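Local coordinates for C381 turret protein (Sulfolobus turreted icosahedral virus, PDB 4IND), which builds the turret of an archaeal icosahedral virus, each chain carrying three jelly-roll domains and assembling with four further copies, at residues 78-83 / 145-150; 176-181 / 259-264; 209-214 / 224-229; 265-270 / 375-380. All coordinates share one frame; numbering follows the deposited sequence.

The four contacts follow the chain through its three jelly-roll domains: interaction 1 lies in the first, interactions 2 and 3 in the second, and interaction 4 in the third, at its junction with the second. Phe149 of interaction 1 packs against interaction 2, its CE1 3.5 Å from Val259 O, and the two centres are about 16 Å apart. Interaction 2 shares a sheet with one side of interaction 3, strand 221-232 lying next to 176-187. Tyr229 carries the connection onward, with a probable hydrogen bond between its O and Glu379 N of interaction 4 (2.9 Å). Interactions 1 and 2 each hold a phosphate, through Arg147 and Lys181; Glu264 of interaction 2 and Ile376 of interaction 4 line a third.

Interaction 1 (78-83 / 145-150); sequences GLYLIR and LERVFE. With 2HP (dihydrogenphosphate ion), chain U.
Leu81 and Glu146 form an antiparallel hydrogen-bonded pair: Leu81 N donates a hydrogen bond to Glu146 O at 2.8 Å and Glu146 N answers to Leu81 O; Val148 N reaches Leu79 O. On the other face of the sheet Leu145 CD2 and Ile82 CG1 lie side by side. Leu79 CD2 meets the Phe149 ring at its edge, and Leu81 CB presses tightly on Val148 CG1 (3.3 Å). Strands 78-88 and 138-147 are the inner pair of a four-stranded sheet in the first jelly roll. Over one face of the Tyr80 ring lies Arg147 CG, a CH-pi contact 3.9 Å from the centroid. Arg83 NH2 stands 3.4 Å from Glu146 OE1 with the planes 77° apart, an ion pair by charge alone; both groups hydrogen-bond to a second subunit, at Leu75 and Glu77. Arg147, bent at chi3 (57°), turns NE and NH2 onto phosphate O2, which Leu79 N also grips at 2.7 Å. Gly78 CA, lacking a side chain, lies over the guanidinium face. Val148 O sits too close to the phosphorus, making the anion's pose doubtful.

Interaction 2 (176-181 / 259-264); sequences GTYAIK and VEEINE. With 2HP (dihydrogenphosphate ion), chain Y.
Ala179 and Glu260 pair across the two central strands of a sheet in the second jelly roll, and the packing is tight here: Ala179 N to Glu260 O is 2.8 Å, and Glu260 N returns a bond to Ala179 O in the carbonyl plane. The small methyl of Ala179 suits the spot, since Ile262 CG2 and Glu260 CG both come to 3.9 Å from Ala179 CB. On the other face Tyr178 lies obliquely by Glu261 CA, its OH bonded to Arg174 O and its ring edge-to-face with Phe149, while Val259 CG1 fills in beside Ile180. Lys181 makes a buried, ion-bound end: extended until a bend at chi3 (-63°), it carries NZ to phosphate O4 at 3.1 Å and also to Asp235 O of a second subunit; Glu260 OE2 stays 4.6 Å from Lys181 NZ, its carboxylate paired instead with Arg154. The looser side is that of Thr177 and Glu261, both partly exposed. There Thr177 CG2 rests on Ile262 CG1, and a water accepts from Thr177 N at 3.0 Å while donating to Ile262 O at 2.9 Å.

Interaction 3 (209-214 / 224-229); sequences IPLVIS and GTFLVY
Phe226 buries more surface here than any other residue, and Leu211 covers one face of its ring: Leu211 CB stands over the middle, 3.9 Å from the centroid and 8° off the normal, a CH-pi contact. The CB of Phe226 already points across the gap; chi1 (-65°), with CG anti to the carbonyl carbon, sets how the ring lies there. Its CE1 edge then approaches Val212 O in the ring plane, and CZ comes to 3.6 Å from Ile213 CG1, whose chain crosses at about a right angle. Leu211 serves a second partner with its far branch, CD2 lying 3.9 Å from Val228 CG1. Val228, compact and beta-branched, turns that same methyl to Ile209 CG2 at 3.7 Å, the two side chains meeting tip to tip. No hydrogen bond joins the segments, because their axes lie 8.2 Å apart: they belong to the facing sheets of the second jelly roll, and this is its sandwich core, which large flat and branched hydrocarbon groups fill well. Around it, Phe199 and Tyr184 meet the Phe226 ring. Strand 208-213 bonds to strand 194-203 in one sheet, while strand 221-232 lies beside 176-187 in the other.

Interaction 4 (265-270 / 375-380); sequences LVENTN and QIAGEL. With 2HP (dihydrogenphosphate ion), chain B.
Glu267 and Asn268 both bring flat polar ends to the amide of Gln375. OE2 of the Glu267 carboxylate lies over one face of that amide, offset toward its rim and 3.6 Å from Gln375 CD, with the two planes 52° apart. The Asn268 amide stands nearly upright to that of Gln375, at 87°, its ND2 3.6 Å from Gln375 OE1. Gln375 is fully extended, CG anti to its backbone N (chi1 177°), which carries its NE2 on to Ser295 OG. The backbone explains why two residues face one: Glu267 N binds Gln375 O at 2.8 Å and Asn268 N reaches the same oxygen in a weak bond, a classic beta bulge. Gln375 N to Asn268 O completes the bulge, and on its other side Ala377 N bonds to Leu265 O, each 2.9 Å. The methyl of Ala377 is small enough to sit between Leu265 CB, at 3.7 Å, and Glu267 OE1. A water joins Leu265 N to Ala377 O. Ile376 turns to the other face, its CD1 against an oxygen of a phosphate that is hydrogen-bonded by His296 NE2 and Lys231 NZ. Strand 266-278 is the outermost of its sheet within the chain, next to 365-377 and then 295-305; Glu348 of a second subunit bonds Val266 N, and Tyr229 from strand 221-232 packs on Leu265 and Ala377.

Interaction 1 (78-83 / 145-150)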
loop_
_atom_site.group_PDB
_atom_site.type_symbol
_atom_site.label_atom_id
_atom_site.label_comp_id
_atom_site.label_asym_id
_atom_site.label_seq_id
_atom_site.Cartn_x
_atom_site.Cartn_y
_atom_site.Cartn_z
ATOM N N GLY A 78 -19.489 -4.680 -0.080
ATOM C CA GLY A 78 -18.730 -3.524 -0.546
ATOM C C GLY A 78 -19.660 -2.528 -1.188
ATOM O O GLY A 78 -20.873 -2.679 -1.113
ATOM N N LEU A 79 -19.082 -1.487 -1.782
ATOM C CA LEU A 79 -19.853 -0.413 -2.408
ATOM C C LEU A 79 -19.804 -0.600 -3.912
ATOM O O LEU A 79 -18.738 -0.619 -4.501
ATOM C CB LEU A 79 -19.257 0.949 -2.026
ATOM C CG LEU A 79 -19.953 2.130 -2.742
ATOM C CD1 LEU A 79 -21.426 2.193 -2.340
ATOM C CD2 LEU A 79 -19.233 3.431 -2.433
ATOM N N TYR A 80 -20.971 -0.754 -4.534
ATOM C CA TYR A 80 -21.052 -1.045 -5.959
ATOM C C TYR A 80 -21.532 0.140 -6.744
ATOM O O TYR A 80 -22.438 0.852 -6.319
ATOM C CB TYR A 80 -22.045 -2.198 -6.224
ATOM C CG TYR A 80 -21.496 -3.542 -5.800
ATOM C CD1 TYR A 80 -20.818 -4.360 -6.699
ATOM C CD2 TYR A 80 -21.654 -3.996 -4.504
ATOM C CE1 TYR A 80 -20.301 -5.579 -6.307
ATOM C CE2 TYR A 80 -21.132 -5.203 -4.105
ATOM C CZ TYR A 80 -20.466 -5.999 -5.010
ATOM O OH TYR A 80 -19.955 -7.223 -4.621
ATOM N N LEU A 81 -20.917 0.325 -7.906
ATOM C CA LEU A 81 -21.437 1.192 -8.930
ATOM C C LEU A 81 -22.161 0.273 -9.887
ATOM O O LEU A 81 -21.577 -0.692 -10.402
ATOM C CB LEU A 81 -20.307 1.902 -9.684
ATOM C CG LEU A 81 -20.838 2.646 -10.917
ATOM C CD1 LEU A 81 -21.437 3.976 -10.476
ATOM C CD2 LEU A 81 -19.762 2.837 -11.998
ATOM N N ILE A 82 -23.430 0.574 -10.128
ATOM C CA ILE A 82 -24.232 -0.206 -11.067
ATOM C C ILE A 82 -24.391 0.609 -12.348
ATOM O O ILE A 82 -24.693 1.811 -12.299
ATOM C CB ILE A 82 -25.592 -0.514 -10.465
ATOM C CG1 ILE A 82 -25.429 -1.585 -9.379
ATOM C CG2 ILE A 82 -26.584 -0.962 -11.534
ATOM C CD1 ILE A 82 -26.662 -1.805 -8.554
ATOM N N ARG A 83 -24.155 -0.034 -13.488
ATOM C CA ARG A 83 -24.460 0.572 -14.777
ATOM C C ARG A 83 -25.463 -0.314 -15.502
ATOM O O ARG A 83 -25.252 -1.520 -15.658
ATOM C CB ARG A 83 -23.189 0.781 -15.600
ATOM C CG ARG A 83 -22.283 1.923 -15.064
ATOM C CD ARG A 83 -20.917 1.880 -15.701
ATOM N NE ARG A 83 -20.195 0.673 -15.317
ATOM C CZ ARG A 83 -19.190 0.147 -16.007
ATOM N NH1 ARG A 83 -18.777 0.721 -17.128
ATOM N NH2 ARG A 83 -18.606 -0.958 -15.572
ATOM N N LEU A 145 -22.331 -4.745 -12.275
ATOM C CA LEU A 145 -22.100 -4.488 -10.851
ATOM C C LEU A 145 -20.607 -4.470 -10.649
ATOM O O LEU A 145 -19.952 -5.487 -10.865
ATOM C CB LEU A 145 -22.643 -5.664 -10.019
ATOM C CG LEU A 145 -24.124 -5.768 -9.712
ATOM C CD1 LEU A 145 -24.528 -7.219 -9.365
ATOM C CD2 LEU A 145 -24.424 -4.863 -8.544
ATOM N N GLU A 146 -20.036 -3.339 -10.247
ATOM C CA GLU A 146 -18.588 -3.328 -9.997
ATOM C C GLU A 146 -18.310 -2.570 -8.712
ATOM O O GLU A 146 -18.958 -1.573 -8.425
ATOM C CB GLU A 146 -17.808 -2.719 -11.187
ATOM C CG GLU A 146 -17.889 -1.199 -11.272
ATOM C CD GLU A 146 -16.658 -0.551 -11.941
ATOM O OE1 GLU A 146 -16.316 -0.917 -13.095
ATOM O OE2 GLU A 146 -16.054 0.355 -11.314
ATOM N N ARG A 147 -17.348 -3.048 -7.936
ATOM C CA ARG A 147 -16.959 -2.359 -6.719
ATOM C C ARG A 147 -16.079 -1.158 -7.091
ATOM O O ARG A 147 -15.143 -1.280 -7.872
ATOM C CB ARG A 147 -16.210 -3.330 -5.789
ATOM C CG ARG A 147 -17.122 -4.473 -5.279
ATOM C CD ARG A 147 -16.421 -5.323 -4.236
ATOM N NE ARG A 147 -15.975 -4.483 -3.136
ATOM C CZ ARG A 147 -15.235 -4.907 -2.125
ATOM N NH1 ARG A 147 -14.857 -6.177 -2.073
ATOM N NH2 ARG A 147 -14.865 -4.054 -1.174
ATOM N N VAL A 148 -16.394 0.004 -6.547
ATOM C CA VAL A 148 -15.581 1.207 -6.819
ATOM C C VAL A 148 -14.516 1.362 -5.738
ATOM O O VAL A 148 -14.623 0.774 -4.682
ATOM C CB VAL A 148 -16.467 2.455 -6.873
ATOM C CG1 VAL A 148 -17.489 2.318 -7.972
ATOM C CG2 VAL A 148 -17.187 2.657 -5.553
ATOM N N PHE A 149 -13.476 2.138 -5.980
ATOM C CA PHE A 149 -12.439 2.271 -4.971
ATOM C C PHE A 149 -11.628 0.983 -4.936
ATOM O O PHE A 149 -10.880 0.727 -3.996
ATOM C CB PHE A 149 -13.057 2.592 -3.600
ATOM C CG PHE A 149 -13.923 3.827 -3.615
ATOM C CD1 PHE A 149 -13.446 5.017 -4.176
ATOM C CD2 PHE A 149 -15.213 3.796 -3.120
ATOM C CE1 PHE A 149 -14.252 6.147 -4.230
ATOM C CE2 PHE A 149 -16.020 4.934 -3.156
ATOM C CZ PHE A 149 -15.528 6.110 -3.715
ATOM N N GLU A 150 -11.816 0.159 -5.960
ATOM C CA GLU A 150 -10.891 -0.930 -6.252
ATOM C C GLU A 150 -10.056 -0.435 -7.414
ATOM O O GLU A 150 -10.587 0.160 -8.352
ATOM C CB GLU A 150 -11.635 -2.181 -6.717
ATOM C CG GLU A 150 -12.782 -2.615 -5.833
ATOM C CD GLU A 150 -12.323 -3.435 -4.650
ATOM O OE1 GLU A 150 -11.899 -2.826 -3.643
ATOM O OE2 GLU A 150 -12.384 -4.684 -4.730
HETATM P P 2HP U . -15.544 -0.643 -2.464
HETATM O O1 2HP U . -15.383 0.301 -1.300
HETATM O O2 2HP U . -16.376 -1.719 -1.838
HETATM O O3 2HP U . -14.135 -1.162 -2.892
HETATM O O4 2HP U . -16.340 -0.047 -3.668
#

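Interaction 2 (176-181 / 259-264)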
loop_
_atom_site.group_PDB
_atom_site.type_symbol
_atom_site.label_atom_id
_atom_site.label_comp_id
_atom_site.label_asym_id
_atom_site.label_seq_id
_atom_site.Cartn_x
_atom_site.Cartn_y
_atom_site.Cartn_z
ATOM N N GLY A 176 -9.901 6.861 4.602
ATOM C CA GLY A 176 -9.268 7.656 3.562
ATOM C C GLY A 176 -9.795 9.074 3.615
ATOM O O GLY A 176 -10.640 9.392 4.443
ATOM N N THR A 177 -9.270 9.942 2.759
ATOM C CA THR A 177 -9.863 11.251 2.566
ATOM C C THR A 177 -10.420 11.287 1.160
ATOM O O THR A 177 -9.795 10.777 0.224
ATOM C CB THR A 177 -8.812 12.361 2.765
ATOM O OG1 THR A 177 -8.306 12.285 4.106
ATOM C CG2 THR A 177 -9.436 13.743 2.528
ATOM N N TYR A 178 -11.613 11.853 1.011
ATOM C CA TYR A 178 -12.297 11.845 -0.269
ATOM C C TYR A 178 -12.771 13.210 -0.707
ATOM O O TYR A 178 -13.161 14.041 0.111
ATOM C CB TYR A 178 -13.522 10.953 -0.185
ATOM C CG TYR A 178 -13.223 9.507 0.128
ATOM C CD1 TYR A 178 -13.192 8.552 -0.877
ATOM C CD2 TYR A 178 -12.975 9.097 1.429
ATOM C CE1 TYR A 178 -12.936 7.206 -0.593
ATOM C CE2 TYR A 178 -12.719 7.752 1.727
ATOM C CZ TYR A 178 -12.691 6.825 0.716
ATOM O OH TYR A 178 -12.456 5.495 0.998
ATOM N N ALA A 179 -12.760 13.423 -2.014
ATOM C CA ALA A 179 -13.402 14.590 -2.603
ATOM C C ALA A 179 -14.784 14.151 -3.062
ATOM O O ALA A 179 -14.937 13.078 -3.649
ATOM C CB ALA A 179 -12.601 15.119 -3.764
ATOM N N ILE A 180 -15.794 14.970 -2.782
ATOM C CA ILE A 180 -17.115 14.750 -3.354
ATOM C C ILE A 180 -17.423 15.978 -4.200
ATOM O O ILE A 180 -17.518 17.088 -3.679
ATOM C CB ILE A 180 -18.164 14.606 -2.272
ATOM C CG1 ILE A 180 -17.875 13.355 -1.441
ATOM C CG2 ILE A 180 -19.553 14.526 -2.897
ATOM C CD1 ILE A 180 -18.744 13.246 -0.193
ATOM N N LYS A 181 -17.517 15.773 -5.508
ATOM C CA LYS A 181 -17.711 16.859 -6.445
ATOM C C LYS A 181 -19.083 16.694 -7.088
ATOM O O LYS A 181 -19.451 15.602 -7.553
ATOM C CB LYS A 181 -16.603 16.868 -7.512
ATOM C CG LYS A 181 -16.656 18.074 -8.448
ATOM C CD LYS A 181 -15.672 17.938 -9.614
ATOM C CE LYS A 181 -14.220 17.879 -9.125
ATOM N NZ LYS A 181 -13.267 17.856 -10.289
ATOM N N VAL A 259 -17.166 10.896 -6.595
ATOM C CA VAL A 259 -16.575 10.620 -5.283
ATOM C C VAL A 259 -15.267 9.902 -5.513
ATOM O O VAL A 259 -15.247 8.848 -6.142
ATOM C CB VAL A 259 -17.490 9.702 -4.441
ATOM C CG1 VAL A 259 -16.927 9.542 -3.025
ATOM C CG2 VAL A 259 -18.906 10.252 -4.408
ATOM N N GLU A 260 -14.174 10.461 -5.010
ATOM C CA GLU A 260 -12.849 9.956 -5.342
ATOM C C GLU A 260 -11.895 10.146 -4.181
ATOM O O GLU A 260 -11.972 11.150 -3.454
ATOM C CB GLU A 260 -12.316 10.692 -6.579
ATOM C CG GLU A 260 -12.341 12.190 -6.400
ATOM C CD GLU A 260 -12.565 12.953 -7.696
ATOM O OE1 GLU A 260 -12.422 12.366 -8.792
ATOM O OE2 GLU A 260 -12.887 14.155 -7.619
ATOM N N GLU A 261 -10.995 9.186 -3.989
ATOM C CA GLU A 261 -10.006 9.287 -2.927
ATOM C C GLU A 261 -8.919 10.292 -3.315
ATOM O O GLU A 261 -8.498 10.350 -4.477
ATOM C CB GLU A 261 -9.379 7.916 -2.650
ATOM C CG GLU A 261 -8.643 7.840 -1.320
ATOM C CD GLU A 261 -8.040 6.467 -1.039
ATOM O OE1 GLU A 261 -8.327 5.507 -1.792
ATOM O OE2 GLU A 261 -7.272 6.356 -0.066
ATOM N N ILE A 262 -8.468 11.082 -2.340
ATOM C CA ILE A 262 -7.380 12.037 -2.564
ATOM C C ILE A 262 -6.224 11.813 -1.587
ATOM O O ILE A 262 -6.385 11.141 -0.561
ATOM C CB ILE A 262 -7.853 13.509 -2.455
ATOM C CG1 ILE A 262 -8.331 13.816 -1.035
ATOM C CG2 ILE A 262 -8.940 13.803 -3.506
ATOM C CD1 ILE A 262 -8.370 15.327 -0.718
ATOM N N ASN A 263 -5.053 12.339 -1.945
ATOM C CA ASN A 263 -3.944 12.449 -1.027
ATOM C C ASN A 263 -4.069 13.753 -0.257
ATOM O O ASN A 263 -4.887 14.602 -0.604
ATOM C CB ASN A 263 -2.611 12.356 -1.779
ATOM C CG ASN A 263 -2.316 10.940 -2.220
ATOM O OD1 ASN A 263 -2.656 9.994 -1.519
ATOM N ND2 ASN A 263 -1.716 10.783 -3.395
ATOM N N GLU A 264 -3.279 13.909 0.797
ATOM C CA GLU A 264 -3.405 15.090 1.633
ATOM C C GLU A 264 -3.383 16.363 0.794
ATOM O O GLU A 264 -2.550 16.528 -0.095
ATOM C CB GLU A 264 -2.302 15.155 2.691
ATOM C CG GLU A 264 -2.503 16.337 3.626
ATOM C CD GLU A 264 -1.415 16.463 4.676
ATOM O OE1 GLU A 264 -1.690 17.079 5.725
ATOM O OE2 GLU A 264 -0.293 15.956 4.451
HETATM P P 2HP Y . -12.293 15.692 -13.284
HETATM O O1 2HP Y . -11.522 17.030 -13.076
HETATM O O2 2HP Y . -11.491 14.524 -12.803
HETATM O O3 2HP Y . -12.455 15.387 -14.733
HETATM O O4 2HP Y . -13.660 15.777 -12.548
HETATM O O HOH W 1 -6.973 8.827 1.150
#

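Interaction 3 (209-214 / 224-229)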
loop_
_atom_site.group_PDB
_atom_site.type_symbol
_atom_site.label_atom_id
_atom_site.label_comp_id
_atom_site.label_asym_id
_atom_site.label_seq_id
_atom_site.Cartn_x
_atom_site.Cartn_y
_atom_site.Cartn_z
ATOM N N ILE A 209 -21.853 18.826 6.291
ATOM C CA ILE A 209 -21.354 19.873 5.411
ATOM C C ILE A 209 -22.492 20.418 4.549
ATOM O O ILE A 209 -23.028 19.704 3.707
ATOM C CB ILE A 209 -20.267 19.332 4.467
ATOM C CG1 ILE A 209 -19.148 18.660 5.254
ATOM C CG2 ILE A 209 -19.713 20.452 3.588
ATOM C CD1 ILE A 209 -18.267 17.773 4.399
ATOM N N PRO A 210 -22.865 21.686 4.750
ATOM C CA PRO A 210 -23.886 22.306 3.900
ATOM C C PRO A 210 -23.350 22.605 2.502
ATOM O O PRO A 210 -22.217 23.047 2.358
ATOM C CB PRO A 210 -24.178 23.628 4.614
ATOM C CG PRO A 210 -23.624 23.463 6.002
ATOM C CD PRO A 210 -22.445 22.577 5.843
ATOM N N LEU A 211 -24.168 22.372 1.487
ATOM C CA LEU A 211 -23.814 22.714 0.124
ATOM C C LEU A 211 -24.593 23.969 -0.213
ATOM O O LEU A 211 -25.808 23.927 -0.398
ATOM C CB LEU A 211 -24.191 21.575 -0.821
ATOM C CG LEU A 211 -23.584 20.225 -0.460
ATOM C CD1 LEU A 211 -24.146 19.125 -1.332
ATOM C CD2 LEU A 211 -22.069 20.263 -0.565
ATOM N N VAL A 212 -23.894 25.097 -0.266
ATOM C CA VAL A 212 -24.548 26.405 -0.329
ATOM C C VAL A 212 -24.157 27.214 -1.574
ATOM O O VAL A 212 -23.003 27.215 -1.990
ATOM C CB VAL A 212 -24.223 27.234 0.928
ATOM C CG1 VAL A 212 -24.831 28.631 0.839
ATOM C CG2 VAL A 212 -24.700 26.504 2.178
ATOM N N ILE A 213 -25.134 27.899 -2.161
ATOM C CA ILE A 213 -24.896 28.773 -3.295
ATOM C C ILE A 213 -25.120 30.220 -2.864
ATOM O O ILE A 213 -26.194 30.555 -2.356
ATOM C CB ILE A 213 -25.842 28.437 -4.471
ATOM C CG1 ILE A 213 -25.613 27.010 -4.951
ATOM C CG2 ILE A 213 -25.637 29.447 -5.616
ATOM C CD1 ILE A 213 -26.682 26.476 -5.901
ATOM N N SER A 214 -24.115 31.075 -3.066
ATOM C CA SER A 214 -24.187 32.468 -2.625
ATOM C C SER A 214 -25.485 33.164 -3.001
ATOM O O SER A 214 -26.151 33.761 -2.150
ATOM C CB SER A 214 -23.012 33.285 -3.177
ATOM O OG SER A 214 -21.790 32.779 -2.687
ATOM N N GLY A 224 -22.771 25.352 -11.762
ATOM C CA GLY A 224 -21.605 25.488 -10.924
ATOM C C GLY A 224 -21.199 24.123 -10.472
ATOM O O GLY A 224 -21.649 23.111 -11.041
ATOM N N THR A 225 -20.366 24.076 -9.439
ATOM C CA THR A 225 -19.859 22.815 -8.908
ATOM C C THR A 225 -19.688 22.916 -7.404
ATOM O O THR A 225 -19.076 23.861 -6.910
ATOM C CB THR A 225 -18.494 22.456 -9.538
ATOM O OG1 THR A 225 -18.585 22.491 -10.972
ATOM C CG2 THR A 225 -18.054 21.060 -9.094
ATOM N N PHE A 226 -20.253 21.962 -6.677
ATOM C CA PHE A 226 -19.944 21.819 -5.258
ATOM C C PHE A 226 -18.739 20.893 -5.159
ATOM O O PHE A 226 -18.651 19.888 -5.884
ATOM C CB PHE A 226 -21.112 21.182 -4.501
ATOM C CG PHE A 226 -22.361 22.026 -4.480
ATOM C CD1 PHE A 226 -22.359 23.281 -3.887
ATOM C CD2 PHE A 226 -23.530 21.559 -5.037
ATOM C CE1 PHE A 226 -23.515 24.052 -3.862
ATOM C CE2 PHE A 226 -24.695 22.312 -5.009
ATOM C CZ PHE A 226 -24.688 23.551 -4.425
ATOM N N LEU A 227 -17.795 21.242 -4.291
ATOM C CA LEU A 227 -16.614 20.414 -4.082
ATOM C C LEU A 227 -16.285 20.490 -2.612
ATOM O O LEU A 227 -15.850 21.536 -2.113
ATOM C CB LEU A 227 -15.431 20.935 -4.911
ATOM C CG LEU A 227 -14.093 20.221 -4.680
ATOM C CD1 LEU A 227 -14.272 18.709 -4.811
ATOM C CD2 LEU A 227 -13.020 20.704 -5.635
ATOM N N VAL A 228 -16.519 19.397 -1.912
ATOM C CA VAL A 228 -16.198 19.316 -0.491
ATOM C C VAL A 228 -15.376 18.057 -0.220
ATOM O O VAL A 228 -15.221 17.228 -1.097
ATOM C CB VAL A 228 -17.464 19.331 0.380
ATOM C CG1 VAL A 228 -18.232 20.617 0.156
ATOM C CG2 VAL A 228 -18.337 18.128 0.061
ATOM N N TYR A 229 -14.823 17.943 0.980
ATOM C CA TYR A 229 -13.933 16.835 1.268
ATOM C C TYR A 229 -14.308 16.227 2.609
ATOM O O TYR A 229 -14.675 16.944 3.530
ATOM C CB TYR A 229 -12.478 17.333 1.305
ATOM C CG TYR A 229 -12.013 18.057 0.062
ATOM C CD1 TYR A 229 -11.421 17.375 -0.989
ATOM C CD2 TYR A 229 -12.140 19.429 -0.051
ATOM C CE1 TYR A 229 -10.965 18.053 -2.127
ATOM C CE2 TYR A 229 -11.701 20.106 -1.186
ATOM C CZ TYR A 229 -11.124 19.403 -2.220
ATOM O OH TYR A 229 -10.685 20.050 -3.346
#

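Interaction 4 (265-270 / 375-380)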
loop_
_atom_site.group_PDB
_atom_site.type_symbol
_atom_site.label_atom_id
_atom_site.label_comp_id
_atom_site.label_asym_id
_atom_site.label_seq_id
_atom_site.Cartn_x
_atom_site.Cartn_y
_atom_site.Cartn_z
ATOM N N LEU A 265 -4.328 17.249 1.071
ATOM C CA LEU A 265 -4.414 18.515 0.373
ATOM C C LEU A 265 -4.299 19.666 1.361
ATOM O O LEU A 265 -5.224 19.954 2.119
ATOM C CB LEU A 265 -5.742 18.593 -0.393
ATOM C CG LEU A 265 -6.087 19.960 -1.012
ATOM C CD1 LEU A 265 -4.945 20.516 -1.846
ATOM C CD2 LEU A 265 -7.366 19.854 -1.852
ATOM N N VAL A 266 -3.153 20.328 1.368
ATOM C CA VAL A 266 -3.011 21.543 2.154
ATOM C C VAL A 266 -3.598 22.689 1.347
ATOM O O VAL A 266 -3.006 23.134 0.360
ATOM C CB VAL A 266 -1.548 21.815 2.488
ATOM C CG1 VAL A 266 -1.414 23.122 3.278
ATOM C CG2 VAL A 266 -0.968 20.649 3.284
ATOM N N GLU A 267 -4.777 23.152 1.754
ATOM C CA GLU A 267 -5.464 24.195 1.007
ATOM C C GLU A 267 -4.741 25.525 1.113
ATOM O O GLU A 267 -4.650 26.280 0.147
ATOM C CB GLU A 267 -6.905 24.316 1.493
ATOM C CG GLU A 267 -7.663 23.017 1.311
ATOM C CD GLU A 267 -9.121 23.112 1.725
ATOM O OE1 GLU A 267 -9.938 22.322 1.205
ATOM O OE2 GLU A 267 -9.452 23.964 2.577
ATOM N N ASN A 268 -4.218 25.804 2.299
ATOM C CA ASN A 268 -3.409 26.997 2.499
ATOM C C ASN A 268 -2.730 26.989 3.858
ATOM O O ASN A 268 -3.095 26.233 4.759
ATOM C CB ASN A 268 -4.242 28.271 2.320
ATOM C CG ASN A 268 -5.505 28.258 3.149
ATOM O OD1 ASN A 268 -5.462 28.362 4.364
ATOM N ND2 ASN A 268 -6.640 28.134 2.496
ATOM N N THR A 269 -1.716 27.828 3.999
ATOM C CA THR A 269 -0.984 27.907 5.250
ATOM C C THR A 269 -0.907 29.388 5.535
ATOM O O THR A 269 -0.660 30.168 4.626
ATOM C CB THR A 269 0.416 27.302 5.112
ATOM O OG1 THR A 269 0.316 25.953 4.616
ATOM C CG2 THR A 269 1.151 27.308 6.459
ATOM N N ASN A 270 -1.168 29.780 6.777
ATOM C CA ASN A 270 -1.375 31.182 7.093
ATOM C C ASN A 270 -0.730 31.573 8.402
ATOM O O ASN A 270 -0.765 30.816 9.376
ATOM C CB ASN A 270 -2.870 31.496 7.166
ATOM C CG ASN A 270 -3.556 31.369 5.816
ATOM O OD1 ASN A 270 -3.389 32.213 4.942
ATOM N ND2 ASN A 270 -4.328 30.313 5.644
ATOM N N GLN A 375 -4.660 24.941 6.763
ATOM C CA GLN A 375 -6.024 24.442 6.550
ATOM C C GLN A 375 -5.928 23.268 5.594
ATOM O O GLN A 375 -5.354 23.383 4.504
ATOM C CB GLN A 375 -6.912 25.543 5.967
ATOM C CG GLN A 375 -8.329 25.066 5.645
ATOM C CD GLN A 375 -9.277 26.219 5.398
ATOM O OE1 GLN A 375 -8.857 27.367 5.281
ATOM N NE2 GLN A 375 -10.566 25.922 5.335
ATOM N N ILE A 376 -6.483 22.132 6.005
ATOM C CA ILE A 376 -6.294 20.887 5.295
ATOM C C ILE A 376 -7.640 20.349 4.847
ATOM O O ILE A 376 -8.611 20.395 5.603
ATOM C CB ILE A 376 -5.581 19.885 6.195
ATOM C CG1 ILE A 376 -4.193 20.462 6.556
ATOM C CG2 ILE A 376 -5.480 18.523 5.518
ATOM C CD1 ILE A 376 -3.486 19.752 7.676
ATOM N N ALA A 377 -7.707 19.855 3.611
ATOM C CA ALA A 377 -8.971 19.308 3.098
ATOM C C ALA A 377 -9.423 18.142 3.944
ATOM O O ALA A 377 -8.613 17.284 4.330
ATOM C CB ALA A 377 -8.838 18.885 1.629
ATOM N N GLY A 378 -10.732 18.095 4.214
ATOM C CA GLY A 378 -11.351 16.938 4.853
ATOM C C GLY A 378 -12.096 17.342 6.114
ATOM O O GLY A 378 -11.481 17.783 7.095
ATOM N N GLU A 379 -13.423 17.235 6.083
ATOM C CA GLU A 379 -14.228 17.447 7.285
ATOM C C GLU A 379 -13.886 16.329 8.282
ATOM O O GLU A 379 -13.813 15.160 7.898
ATOM C CB GLU A 379 -15.722 17.383 6.945
ATOM C CG GLU A 379 -16.652 17.778 8.092
ATOM C CD GLU A 379 -16.501 19.250 8.481
ATOM O OE1 GLU A 379 -16.714 19.592 9.672
ATOM O OE2 GLU A 379 -16.187 20.070 7.589
ATOM N N LEU A 380 -13.688 16.682 9.554
ATOM C CA LEU A 380 -13.394 15.666 10.580
ATOM C C LEU A 380 -14.652 14.924 10.958
ATOM O O LEU A 380 -15.722 15.522 11.028
ATOM C CB LEU A 380 -12.792 16.312 11.830
ATOM C CG LEU A 380 -11.490 17.059 11.573
ATOM C CD1 LEU A 380 -10.982 17.661 12.874
ATOM C CD2 LEU A 380 -10.471 16.114 10.978
HETATM P P 2HP B . -4.545 15.277 8.585
HETATM O O1 2HP B . -4.226 16.741 8.597
HETATM O O2 2HP B . -5.695 15.193 7.622
HETATM O O3 2HP B . -4.943 14.818 10.030
HETATM O O4 2HP B . -3.368 14.437 8.009
HETATM O O HOH W 2 -6.546 16.384 3.069
#